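Local coordinates for protein putative TetR family transcriptional regulator (Streptomyces coelicolor A3, PDB 3BQY) that probably binds DNA at cis-regulatory sites as a TetR-family transcription factor, probably acting as a repressor, at residues R6-A11 with Q47-A52; M53-V58 with P106-F111. One frame throughout, in Å; residues are numbered along the deposited sequence.

Interaction 1. Residues R6-A11 with Q47-A52; sequences RTVQTA and QDLLTA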
ATOM      1  N   ARG A   6      -9.742 -26.625   3.863  1.00 36.00           N
ATOM      2  CA  ARG A   6     -10.247 -26.911   2.523  0.50 35.48           C
ATOM      3  C   ARG A   6     -11.059 -25.740   1.979  1.00 34.93           C
ATOM      4  O   ARG A   6     -11.008 -25.442   0.779  1.00 34.73           O
ATOM      5  CB  ARG A   6     -11.092 -28.185   2.534  0.50 35.63           C
ATOM      6  CG  ARG A   6     -10.332 -29.417   2.994  0.50 35.80           C
ATOM      7  CD  ARG A   6     -11.207 -30.665   2.991  0.50 36.04           C
ATOM      8  NE  ARG A   6     -10.450 -31.849   3.388  0.50 36.13           N
ATOM      9  CZ  ARG A   6     -10.982 -33.042   3.643  0.50 36.72           C
ATOM     10  NH1 ARG A   6     -12.293 -33.236   3.553  0.50 37.01           N
ATOM     11  NH2 ARG A   6     -10.196 -34.052   3.995  0.50 36.95           N
ATOM     12  N   THR A   7     -11.810 -25.090   2.870  1.00 33.16           N
ATOM     13  CA  THR A   7     -12.550 -23.882   2.542  1.00 32.09           C
ATOM     14  C   THR A   7     -11.595 -22.760   2.156  1.00 31.21           C
ATOM     15  O   THR A   7     -11.829 -22.072   1.163  1.00 30.65           O
ATOM     16  CB  THR A   7     -13.444 -23.450   3.699  1.00 32.26           C
ATOM     17  OG1 THR A   7     -14.381 -24.501   3.951  1.00 33.86           O
ATOM     18  CG2 THR A   7     -14.223 -22.193   3.359  1.00 31.64           C
ATOM     19  N   VAL A   8     -10.508 -22.593   2.916  1.00 29.86           N
ATOM     20  CA  VAL A   8      -9.510 -21.574   2.585  1.00 29.61           C
ATOM     21  C   VAL A   8      -8.871 -21.846   1.213  1.00 29.02           C
ATOM     22  O   VAL A   8      -8.679 -20.929   0.413  1.00 28.20           O
ATOM     23  CB  VAL A   8      -8.406 -21.455   3.674  1.00 30.54           C
ATOM     24  CG1 VAL A   8      -7.261 -20.537   3.181  1.00 27.98           C
ATOM     25  CG2 VAL A   8      -9.016 -20.896   4.982  1.00 31.42           C
ATOM     26  N   GLN A   9      -8.566 -23.109   0.935  1.00 28.47           N
ATOM     27  CA  GLN A   9      -7.956 -23.467  -0.342  1.00 28.57           C
ATOM     28  C   GLN A   9      -8.907 -23.195  -1.509  1.00 27.59           C
ATOM     29  O   GLN A   9      -8.507 -22.649  -2.526  1.00 26.90           O
ATOM     30  CB  GLN A   9      -7.513 -24.934  -0.351  1.00 28.85           C
ATOM     31  CG  GLN A   9      -6.660 -25.292  -1.565  1.00 33.06           C
ATOM     32  CD  GLN A   9      -5.452 -24.362  -1.746  1.00 38.21           C
ATOM     33  OE1 GLN A   9      -4.525 -24.370  -0.934  1.00 41.21           O
ATOM     34  NE2 GLN A   9      -5.470 -23.546  -2.808  1.00 39.28           N
ATOM     35  N   THR A  10     -10.160 -23.587  -1.354  1.00 27.68           N
ATOM     36  CA  THR A  10     -11.180 -23.325  -2.377  1.00 28.00           C
ATOM     37  C   THR A  10     -11.337 -21.815  -2.639  1.00 27.47           C
ATOM     38  O   THR A  10     -11.401 -21.377  -3.797  1.00 27.34           O
ATOM     39  CB  THR A  10     -12.511 -24.000  -2.019  1.00 27.85           C
ATOM     40  OG1 THR A  10     -12.299 -25.416  -1.936  1.00 28.75           O
ATOM     41  CG2 THR A  10     -13.580 -23.734  -3.094  1.00 28.59           C
ATOM     42  N   ALA A  11     -11.362 -21.032  -1.563  1.00 27.39           N
ATOM     43  CA  ALA A  11     -11.437 -19.583  -1.656  1.00 27.06           C
ATOM     44  C   ALA A  11     -10.238 -18.987  -2.401  1.00 27.20           C
ATOM     45  O   ALA A  11     -10.412 -18.130  -3.272  1.00 27.23           O
ATOM     46  CB  ALA A  11     -11.605 -18.968  -0.264  1.00 27.98           C
ATOM     47  N   GLN A  47     -14.861 -11.419   6.508  1.00 26.64           N
ATOM     48  CA  GLN A  47     -13.575 -10.869   6.953  0.50 27.53           C
ATOM     49  C   GLN A  47     -12.718 -11.940   7.679  1.00 27.52           C
ATOM     50  O   GLN A  47     -11.487 -11.914   7.596  1.00 28.22           O
ATOM     51  CB  GLN A  47     -13.764  -9.567   7.766  0.50 27.58           C
ATOM     52  CG  GLN A  47     -13.460  -9.651   9.263  0.50 28.14           C
ATOM     53  CD  GLN A  47     -13.713  -8.354  10.037  0.50 28.44           C
ATOM     54  OE1 GLN A  47     -14.008  -7.292   9.465  0.50 28.77           O
ATOM     55  NE2 GLN A  47     -13.598  -8.443  11.358  0.50 28.54           N
ATOM     56  N   ASP A  48     -13.372 -12.876   8.368  1.00 26.91           N
ATOM     57  CA  ASP A  48     -12.692 -13.988   9.054  1.00 27.22           C
ATOM     58  C   ASP A  48     -12.089 -14.955   8.033  1.00 26.06           C
ATOM     59  O   ASP A  48     -10.950 -15.408   8.179  1.00 25.60           O
ATOM     60  CB  ASP A  48     -13.654 -14.735   9.990  1.00 27.33           C
ATOM     61  CG  ASP A  48     -14.204 -13.833  11.102  1.00 31.92           C
ATOM     62  OD1 ASP A  48     -13.413 -13.122  11.741  1.00 35.28           O
ATOM     63  OD2 ASP A  48     -15.430 -13.820  11.332  1.00 34.80           O
ATOM     64  N   LEU A  49     -12.838 -15.253   6.988  1.00 25.16           N
ATOM     65  CA  LEU A  49     -12.284 -16.021   5.872  1.00 25.38           C
ATOM     66  C   LEU A  49     -11.076 -15.287   5.238  1.00 25.19           C
ATOM     67  O   LEU A  49     -10.022 -15.895   5.038  1.00 26.10           O
ATOM     68  CB  LEU A  49     -13.365 -16.308   4.816  1.00 24.71           C
ATOM     69  CG  LEU A  49     -12.862 -16.916   3.497  1.00 27.32           C
ATOM     70  CD1 LEU A  49     -12.354 -18.362   3.715  1.00 28.31           C
ATOM     71  CD2 LEU A  49     -13.960 -16.844   2.447  1.00 27.07           C
ATOM     72  N   LEU A  50     -11.230 -14.008   4.918  1.00 24.36           N
ATOM     73  CA  LEU A  50     -10.125 -13.222   4.332  1.00 24.74           C
ATOM     74  C   LEU A  50      -8.892 -13.211   5.216  1.00 24.94           C
ATOM     75  O   LEU A  50      -7.759 -13.356   4.720  1.00 25.50           O
ATOM     76  CB  LEU A  50     -10.567 -11.787   4.008  1.00 24.91           C
ATOM     77  CG  LEU A  50     -11.594 -11.708   2.853  1.00 24.40           C
ATOM     78  CD1 LEU A  50     -12.221 -10.321   2.843  1.00 26.60           C
ATOM     79  CD2 LEU A  50     -10.985 -12.044   1.521  1.00 25.76           C
ATOM     80  N   THR A  51      -9.106 -13.075   6.520  1.00 25.00           N
ATOM     81  CA  THR A  51      -8.016 -13.084   7.492  1.00 25.90           C
ATOM     82  C   THR A  51      -7.278 -14.440   7.436  1.00 26.14           C
ATOM     83  O   THR A  51      -6.045 -14.488   7.399  1.00 26.38           O
ATOM     84  CB  THR A  51      -8.565 -12.731   8.890  1.00 25.54           C
ATOM     85  OG1 THR A  51      -8.992 -11.356   8.878  1.00 25.61           O
ATOM     86  CG2 THR A  51      -7.522 -12.948   9.986  1.00 27.75           C
ATOM     87  N   ALA A  52      -8.039 -15.534   7.387  1.00 25.59           N
ATOM     88  CA  ALA A  52      -7.460 -16.879   7.292  1.00 25.47           C
ATOM     89  C   ALA A  52      -6.690 -17.101   5.974  1.00 24.99           C
ATOM     90  O   ALA A  52      -5.614 -17.721   5.971  1.00 24.10           O
ATOM     91  CB  ALA A  52      -8.555 -17.968   7.505  1.00 24.91           C
TER
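V8 and A52 mark the nearest approach of the two backbones, CA to CA 7.0 Å, where segments 6-11 and 47-52 pass almost at right angles (86°) with their axes 10.1 Å apart. This is the crossing of helix 4-18 over helix 46-57 in the N-terminal DNA-binding region of a TetR-type regulator, whose predicted helix-turn-helix, residues 24-43, lies in the chain between the two segments. No hydrogen bond joins the two segments; the contact consists of methyl groups. L49 contributes the side chain that meets three residues of the other segment. With CG anti to its backbone N (chi1 171°), its branch extends to the facing helix and sets CD1 among them. The nearest of these is A11, whose CB lies 4.1 Å from L49 CD1, and L49 CD2 is almost as close to that methyl, which thus sits against both arms of the fork. T7 CG2 and V8 CG2 meet L49 CD1 more loosely, at 4.3 and 4.4 Å. A52, which has only CB to offer, points it at the other helix, and V8 CG2 touches that methyl at 3.9 Å, so that a single V8 methyl serves both L49 and A52.

L28 and M32 of helix 25-32 extend the apolar cluster: L28 touches L49, and M32 touches T7. The first helix of the predicted helix-turn-helix therefore packs against both crossing helices. T7 turns its methyl into this cluster while its hydroxyl is hydrogen-bonded to the backbone O of D3, one turn earlier. T10, which also lies on L28 and M32, folds its hydroxyl back onto its own helix: T10 OG1 donates to R6 O at 3.0 Å, and T10 N reaches the same oxygen from the opposite face of the carbonyl plane.

Interaction 2. Residues M53-V58 with P106-F111; sequences MAEHMV and PNTLRF
E55 and N107 hold helix 46-57 against the start of helix 106-121, N107 donating twice to E55, from its backbone N-H to the carboxylate and from its side-chain amide to the backbone carbonyl. From CB the E55 chain bends at its second torsion (chi2 75°), which swings the carboxylate over to the first turn of the other helix. On the way CG passes N107 ND2 at 4.0 Å, and CD comes close to the backbone N and CB of N107. At the tip the two oxygens divide the work. OE2 takes the N107 backbone N-H on its syn lone pair, with OE2 and N107 N 2.6 Å apart, and also lies 3.1 Å from P106 CD. E55 OE1 accepts a weak bond from T108 N, 3.5 Å away. A water that also bonds T108 OG1 donates a firmer one, its O 2.7 Å from E55 OE1.

The amide of N107 stacks on this carboxylate, the two planes only 11° apart, while its ND2 passes on to donate to E55 O at 2.8 Å. That bond is nearly straight (178°) and lies in the amide plane, yet it meets the carbonyl from above its plane rather than on a lone pair. Beside the polar pair, V58 CG2 packs on N107 CB at 3.8 Å, and a second water donates to both V58 O and N107 O.

F98 of helix 94-99 touches V58 and T108, whereas Y173 and L159 of the second subunit pack on P106 and T108 respectively, so the contact borders the dimer interface. Backbone N-H groups in a helix's first turn lack intrahelical acceptors, and here E55, remote in sequence, supplies acceptors for N107 N and, weakly, T108 N; its negative charge is probably favoured by the helix dipole, consistent with the carboxylate remaining ionised.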
HETATM    1  N   MSE A  53      -7.222 -16.556   4.882  1.00 24.47           N
HETATM    2  CA  MSE A  53      -6.558 -16.570   3.587  1.00 25.72           C
HETATM    3  C   MSE A  53      -5.214 -15.844   3.628  1.00 25.05           C
HETATM    4  O   MSE A  53      -4.197 -16.390   3.176  1.00 25.10           O
HETATM    5  CB  MSE A  53      -7.469 -15.968   2.517  1.00 25.14           C
HETATM    6  CG  MSE A  53      -8.666 -16.894   2.155  1.00 25.67           C
HETATM    7 SE   MSE A  53     -10.063 -15.885   1.223  0.80 32.09          SE
HETATM    8  CE  MSE A  53      -9.123 -15.724  -0.466  1.00 27.73           C
ATOM      9  N   ALA A  54      -5.219 -14.647   4.200  1.00 24.02           N
ATOM     10  CA  ALA A  54      -4.015 -13.825   4.287  1.00 24.36           C
ATOM     11  C   ALA A  54      -2.946 -14.574   5.117  1.00 24.66           C
ATOM     12  O   ALA A  54      -1.777 -14.632   4.735  1.00 25.34           O
ATOM     13  CB  ALA A  54      -4.359 -12.483   4.931  1.00 24.31           C
ATOM     14  N   GLU A  55      -3.365 -15.176   6.226  1.00 24.18           N
ATOM     15  CA  GLU A  55      -2.452 -15.896   7.115  1.00 25.25           C
ATOM     16  C   GLU A  55      -1.858 -17.118   6.385  1.00 25.39           C
ATOM     17  O   GLU A  55      -0.665 -17.366   6.472  1.00 25.95           O
ATOM     18  CB  GLU A  55      -3.161 -16.251   8.438  1.00 24.51           C
ATOM     19  CG  GLU A  55      -2.480 -17.293   9.282  1.00 26.25           C
ATOM     20  CD  GLU A  55      -1.242 -16.769  10.018  1.00 24.67           C
ATOM     21  OE1 GLU A  55      -0.897 -15.571   9.915  1.00 24.53           O
ATOM     22  OE2 GLU A  55      -0.599 -17.596  10.688  1.00 27.22           O
ATOM     23  N   HIS A  56      -2.678 -17.839   5.616  1.00 25.30           N
ATOM     24  CA  HIS A  56      -2.194 -18.950   4.801  1.00 25.70           C
ATOM     25  C   HIS A  56      -1.225 -18.538   3.673  1.00 25.63           C
ATOM     26  O   HIS A  56      -0.222 -19.237   3.415  1.00 24.60           O
ATOM     27  CB  HIS A  56      -3.374 -19.726   4.209  1.00 26.85           C
ATOM     28  CG  HIS A  56      -2.958 -20.983   3.514  1.00 30.34           C
ATOM     29  ND1 HIS A  56      -2.883 -21.090   2.141  1.00 32.69           N
ATOM     30  CD2 HIS A  56      -2.561 -22.179   4.009  1.00 34.24           C
ATOM     31  CE1 HIS A  56      -2.489 -22.310   1.818  1.00 34.47           C
ATOM     32  NE2 HIS A  56      -2.280 -22.987   2.933  1.00 37.64           N
HETATM   33  N   MSE A  57      -1.508 -17.410   3.002  1.00 24.47           N
HETATM   34  CA  MSE A  57      -0.665 -16.919   1.913  1.00 26.58           C
HETATM   35  C   MSE A  57       0.768 -16.711   2.366  1.00 25.17           C
HETATM   36  O   MSE A  57       1.689 -16.929   1.583  1.00 25.06           O
HETATM   37  CB  MSE A  57      -1.177 -15.556   1.373  1.00 25.05           C
HETATM   38  CG  MSE A  57      -2.465 -15.674   0.621  1.00 28.49           C
HETATM   39 SE   MSE A  57      -2.935 -13.822   0.086  0.80 36.82          SE
HETATM   40  CE  MSE A  57      -4.678 -14.258  -0.573  1.00 30.90           C
ATOM     41  N   VAL A  58       0.952 -16.279   3.613  1.00 24.27           N
ATOM     42  CA  VAL A  58       2.306 -15.961   4.107  1.00 24.93           C
ATOM     43  C   VAL A  58       2.990 -17.091   4.880  1.00 25.70           C
ATOM     44  O   VAL A  58       4.023 -16.876   5.517  1.00 24.46           O
ATOM     45  CB  VAL A  58       2.339 -14.598   4.892  1.00 24.45           C
ATOM     46  CG1 VAL A  58       1.926 -13.452   3.932  1.00 25.67           C
ATOM     47  CG2 VAL A  58       1.355 -14.598   6.092  1.00 23.62           C
ATOM     48  N   PRO A 106      -0.053 -16.135  13.483  1.00 30.71           N
ATOM     49  CA  PRO A 106       1.285 -16.671  13.744  1.00 30.48           C
ATOM     50  C   PRO A 106       2.258 -16.521  12.572  1.00 30.09           C
ATOM     51  O   PRO A 106       3.419 -16.216  12.803  1.00 29.08           O
ATOM     52  CB  PRO A 106       1.034 -18.160  14.018  1.00 30.17           C
ATOM     53  CG  PRO A 106      -0.378 -18.256  14.413  1.00 31.44           C
ATOM     54  CD  PRO A 106      -1.117 -17.124  13.756  1.00 30.51           C
ATOM     55  N   ASN A 107       1.797 -16.743  11.332  1.00 29.29           N
ATOM     56  CA  ASN A 107       2.669 -16.613  10.166  1.00 28.26           C
ATOM     57  C   ASN A 107       3.166 -15.190   9.992  1.00 27.52           C
ATOM     58  O   ASN A 107       4.339 -14.969   9.662  1.00 27.24           O
ATOM     59  CB  ASN A 107       1.999 -17.115   8.875  1.00 28.60           C
ATOM     60  CG  ASN A 107       1.828 -18.617   8.858  1.00 29.03           C
ATOM     61  OD1 ASN A 107       2.513 -19.336   9.589  1.00 30.77           O
ATOM     62  ND2 ASN A 107       0.883 -19.101   8.065  1.00 25.45           N
ATOM     63  N   THR A 108       2.280 -14.221  10.205  1.00 26.11           N
ATOM     64  CA  THR A 108       2.637 -12.812  10.078  1.00 26.13           C
ATOM     65  C   THR A 108       3.486 -12.413  11.266  1.00 24.87           C
ATOM     66  O   THR A 108       4.472 -11.715  11.105  1.00 25.57           O
ATOM     67  CB  THR A 108       1.373 -11.895   9.996  1.00 25.39           C
ATOM     68  OG1 THR A 108       0.677 -12.215   8.793  1.00 28.32           O
ATOM     69  CG2 THR A 108       1.765 -10.436   9.917  1.00 27.71           C
ATOM     70  N   LEU A 109       3.097 -12.842  12.457  1.00 24.49           N
ATOM     71  CA  LEU A 109       3.910 -12.562  13.652  1.00 25.05           C
ATOM     72  C   LEU A 109       5.342 -13.117  13.501  1.00 24.54           C
ATOM     73  O   LEU A 109       6.308 -12.446  13.877  1.00 25.26           O
ATOM     74  CB  LEU A 109       3.252 -13.120  14.905  1.00 24.51           C
ATOM     75  CG  LEU A 109       1.915 -12.492  15.342  1.00 28.45           C
ATOM     76  CD1 LEU A 109       1.317 -13.287  16.489  1.00 29.38           C
ATOM     77  CD2 LEU A 109       2.111 -11.049  15.775  1.00 34.24           C
ATOM     78  N   ARG A 110       5.489 -14.334  12.988  1.00 24.36           N
ATOM     79  CA  ARG A 110       6.826 -14.913  12.802  0.50 24.49           C
ATOM     80  C   ARG A 110       7.644 -14.084  11.817  1.00 24.42           C
ATOM     81  O   ARG A 110       8.850 -13.872  12.023  1.00 24.58           O
ATOM     82  CB  ARG A 110       6.773 -16.376  12.336  0.50 24.30           C
ATOM     83  CG  ARG A 110       7.247 -17.362  13.379  0.50 23.87           C
ATOM     84  CD  ARG A 110       7.129 -18.846  12.938  0.50 24.36           C
ATOM     85  NE  ARG A 110       5.933 -19.147  12.138  0.50 26.21           N
ATOM     86  CZ  ARG A 110       4.768 -19.576  12.627  0.50 26.22           C
ATOM     87  NH1 ARG A 110       4.593 -19.821  13.934  0.50 28.07           N
ATOM     88  NH2 ARG A 110       3.782 -19.822  11.798  0.50 22.53           N
ATOM     89  N   PHE A 111       6.999 -13.628  10.751  1.00 23.98           N
ATOM     90  CA  PHE A 111       7.647 -12.771   9.742  1.00 24.24           C
ATOM     91  C   PHE A 111       8.129 -11.475  10.423  1.00 23.76           C
ATOM     92  O   PHE A 111       9.279 -11.096  10.267  1.00 23.12           O
ATOM     93  CB  PHE A 111       6.667 -12.432   8.577  1.00 25.78           C
ATOM     94  CG  PHE A 111       7.077 -11.227   7.782  1.00 26.75           C
ATOM     95  CD1 PHE A 111       8.081 -11.327   6.812  1.00 30.99           C
ATOM     96  CD2 PHE A 111       6.491  -9.995   8.004  1.00 29.31           C
ATOM     97  CE1 PHE A 111       8.472 -10.198   6.074  1.00 29.86           C
ATOM     98  CE2 PHE A 111       6.895  -8.874   7.291  1.00 32.95           C
ATOM     99  CZ  PHE A 111       7.893  -8.981   6.322  1.00 30.99           C
TER
HETATM  100  O   HOH W   1      -1.728 -12.999   9.518  1.00 35.86           O
HETATM  101  O   HOH W   2       5.691 -16.551   7.832  1.00 19.61           O

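From the N terminus, helix 4-18 comes first, and interaction 1 closes the loop that carries helices 25-32 and 36-42, which hold the predicted helix-turn-helix. The chain then continues along helix 46-57, whose last residues open interaction 2; this closes a second loop, containing helices 73-89 and 94-99, on helix 106-121 of the C-terminal region. The loops follow in series, neither nesting nor crossing. Helix 46-57 serves both contacts, their centres 13 Å apart, and ties the helices of the predicted DNA-binding region to the C-terminal bundle. Residues of the two contacts also meet directly: the SE atom of M53, a selenomethionine, lies 3.8 Å from A11 CB, while V8 CG1 touches M53 and H56.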